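Local coordinates for (R)-S-adenosyl-L-methionine hydrolase (PDB 2CW5), which hydrolyses S-adenosyl-L-methionine to adenosine and L-methionine and shows no chlorinase or fluorinase activity, at residues Ala108-Pro113 and Leu154-Pro159. Residues are numbered along the deposited sequence; the frame is centred on the assembly and turned at random.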
loop_
_atom_site.group_PDB
_atom_site.type_symbol
_atom_site.label_atom_id
_atom_site.label_comp_id
_atom_site.label_asym_id
_atom_site.label_seq_id
_atom_site.Cartn_x
_atom_site.Cartn_y
_atom_site.Cartn_z
ATOM N N ALA C 108 15.734 -28.250 -1.063
ATOM C CA ALA C 108 15.379 -27.188 -2.003
ATOM C C ALA C 108 14.835 -27.831 -3.272
ATOM O O ALA C 108 15.218 -28.953 -3.616
ATOM C CB ALA C 108 16.599 -26.339 -2.326
ATOM N N PHE C 109 13.952 -27.117 -3.967
ATOM C CA PHE C 109 13.333 -27.628 -5.186
ATOM C C PHE C 109 13.195 -26.561 -6.267
ATOM O O PHE C 109 12.964 -25.389 -5.969
ATOM C CB PHE C 109 11.936 -28.169 -4.868
ATOM C CG PHE C 109 11.928 -29.318 -3.902
ATOM C CD1 PHE C 109 11.943 -30.630 -4.361
ATOM C CD2 PHE C 109 11.911 -29.088 -2.531
ATOM C CE1 PHE C 109 11.940 -31.697 -3.468
ATOM C CE2 PHE C 109 11.909 -30.146 -1.632
ATOM C CZ PHE C 109 11.924 -31.454 -2.101
ATOM N N LEU C 110 13.336 -26.976 -7.523
ATOM C CA LEU C 110 13.175 -26.065 -8.651
ATOM C C LEU C 110 11.671 -25.918 -8.842
ATOM O O LEU C 110 10.941 -26.902 -8.752
ATOM C CB LEU C 110 13.798 -26.660 -9.919
ATOM C CG LEU C 110 15.065 -25.997 -10.455
ATOM C CD1 LEU C 110 14.749 -24.576 -10.912
ATOM C CD2 LEU C 110 16.136 -25.995 -9.376
ATOM N N LEU C 111 11.201 -24.702 -9.099
ATOM C CA LEU C 111 9.768 -24.494 -9.276
ATOM C C LEU C 111 9.319 -24.600 -10.730
ATOM O O LEU C 111 9.738 -23.814 -11.578
ATOM C CB LEU C 111 9.350 -23.133 -8.710
ATOM C CG LEU C 111 9.626 -22.880 -7.223
ATOM C CD1 LEU C 111 8.987 -21.562 -6.812
ATOM C CD2 LEU C 111 9.069 -24.018 -6.387
ATOM N N GLU C 112 8.470 -25.588 -11.006
ATOM C CA GLU C 112 7.933 -25.801 -12.347
ATOM C C GLU C 112 6.442 -26.147 -12.252
ATOM O O GLU C 112 5.964 -27.069 -12.910
ATOM C CB GLU C 112 8.686 -26.938 -13.049
ATOM C CG GLU C 112 10.200 -26.824 -12.954
ATOM C CD GLU C 112 10.929 -27.784 -13.878
ATOM O OE1 GLU C 112 10.617 -28.994 -13.861
ATOM O OE2 GLU C 112 11.824 -27.323 -14.618
ATOM N N PRO C 113 5.685 -25.397 -11.433
ATOM C CA PRO C 113 4.251 -25.660 -11.276
ATOM C C PRO C 113 3.447 -25.265 -12.513
ATOM O O PRO C 113 3.938 -24.542 -13.382
ATOM C CB PRO C 113 3.886 -24.809 -10.068
ATOM C CG PRO C 113 4.728 -23.587 -10.294
ATOM C CD PRO C 113 6.074 -24.185 -10.685
ATOM N N LEU C 154 6.537 -29.884 -6.761
ATOM C CA LEU C 154 6.815 -28.579 -7.360
ATOM C C LEU C 154 7.743 -28.642 -8.563
ATOM O O LEU C 154 7.562 -27.909 -9.536
ATOM C CB LEU C 154 7.432 -27.651 -6.317
ATOM C CG LEU C 154 6.559 -27.282 -5.120
ATOM C CD1 LEU C 154 7.408 -26.572 -4.069
ATOM C CD2 LEU C 154 5.416 -26.391 -5.592
ATOM N N GLY C 155 8.747 -29.507 -8.479
ATOM C CA GLY C 155 9.712 -29.648 -9.553
ATOM C C GLY C 155 10.872 -30.503 -9.079
ATOM O O GLY C 155 10.792 -31.091 -8.003
ATOM N N PRO C 156 11.969 -30.587 -9.846
ATOM C CA PRO C 156 13.122 -31.396 -9.445
ATOM C C PRO C 156 13.838 -30.881 -8.195
ATOM O O PRO C 156 13.999 -29.674 -8.007
ATOM C CB PRO C 156 14.012 -31.350 -10.682
ATOM C CG PRO C 156 13.737 -29.988 -11.229
ATOM C CD PRO C 156 12.230 -29.900 -11.123
ATOM N N GLU C 157 14.264 -31.803 -7.339
ATOM C CA GLU C 157 14.973 -31.428 -6.123
ATOM C C GLU C 157 16.429 -31.108 -6.432
ATOM O O GLU C 157 17.057 -31.764 -7.266
ATOM C CB GLU C 157 14.896 -32.556 -5.089
ATOM C CG GLU C 157 15.789 -32.354 -3.868
ATOM C CD GLU C 157 15.509 -33.361 -2.763
ATOM O OE1 GLU C 157 15.304 -34.553 -3.079
ATOM O OE2 GLU C 157 15.507 -32.963 -1.577
ATOM N N VAL C 158 16.958 -30.086 -5.768
ATOM C CA VAL C 158 18.344 -29.688 -5.958
ATOM C C VAL C 158 19.040 -29.600 -4.605
ATOM O O VAL C 158 18.393 -29.398 -3.578
ATOM C CB VAL C 158 18.446 -28.325 -6.672
ATOM C CG1 VAL C 158 17.813 -28.418 -8.050
ATOM C CG2 VAL C 158 17.772 -27.243 -5.838
ATOM N N PRO C 159 20.374 -29.757 -4.590
ATOM C CA PRO C 159 21.177 -29.699 -3.362
ATOM C C PRO C 159 21.117 -28.319 -2.721
ATOM O O PRO C 159 21.307 -27.314 -3.405
ATOM C CB PRO C 159 22.585 -30.030 -3.854
ATOM C CG PRO C 159 22.342 -30.851 -5.093
ATOM C CD PRO C 159 21.222 -30.093 -5.746
HETATM O O HOH W 1 17.356 -30.741 -1.419
#
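Leu154 accepts a hydrogen bond at its O from Glu112 N (2.9 Å), in the loop ahead of the strand pair. The short strand 157-158 closes one margin of the mixed sheet of the N-terminal domain, alongside strand 107-110. Leu154 and Leu111 lie side by side and point the same way, with Leu111 CD2 3.8 Å from Leu154 CD1. Leu111 carries this packing on to helix 133-147. At Gly155, CA comes 3.1 Å from Leu110 O; a CB there would run into that oxygen. Pro156 O takes an almost straight bond from Leu110 N (2.8 Å, 179° at the hydrogen). The proline ring packs CG on Leu110 CB, and its CD meets Glu112 OE1. Glu157 and Phe109 form an antiparallel non-hydrogen-bonded pair. Glu157 has CG anti to its backbone N (chi1 171°), and its extended chain crosses the Phe109 ring obliquely. Its CB lies 3.5 Å from Phe109 CE1, and the carboxylate is nearly parallel to the ring, 12° apart. An alanine at Phe109 removes the ring beside Glu157 CB and CG, and would probably leave that chain freer to turn. Val158 N bonds to Ala108 O from above the carbonyl plane. One water accepts from Ala108 N and donates to Glu157 OE2 and to Val158 O, the last at 2.7 Å.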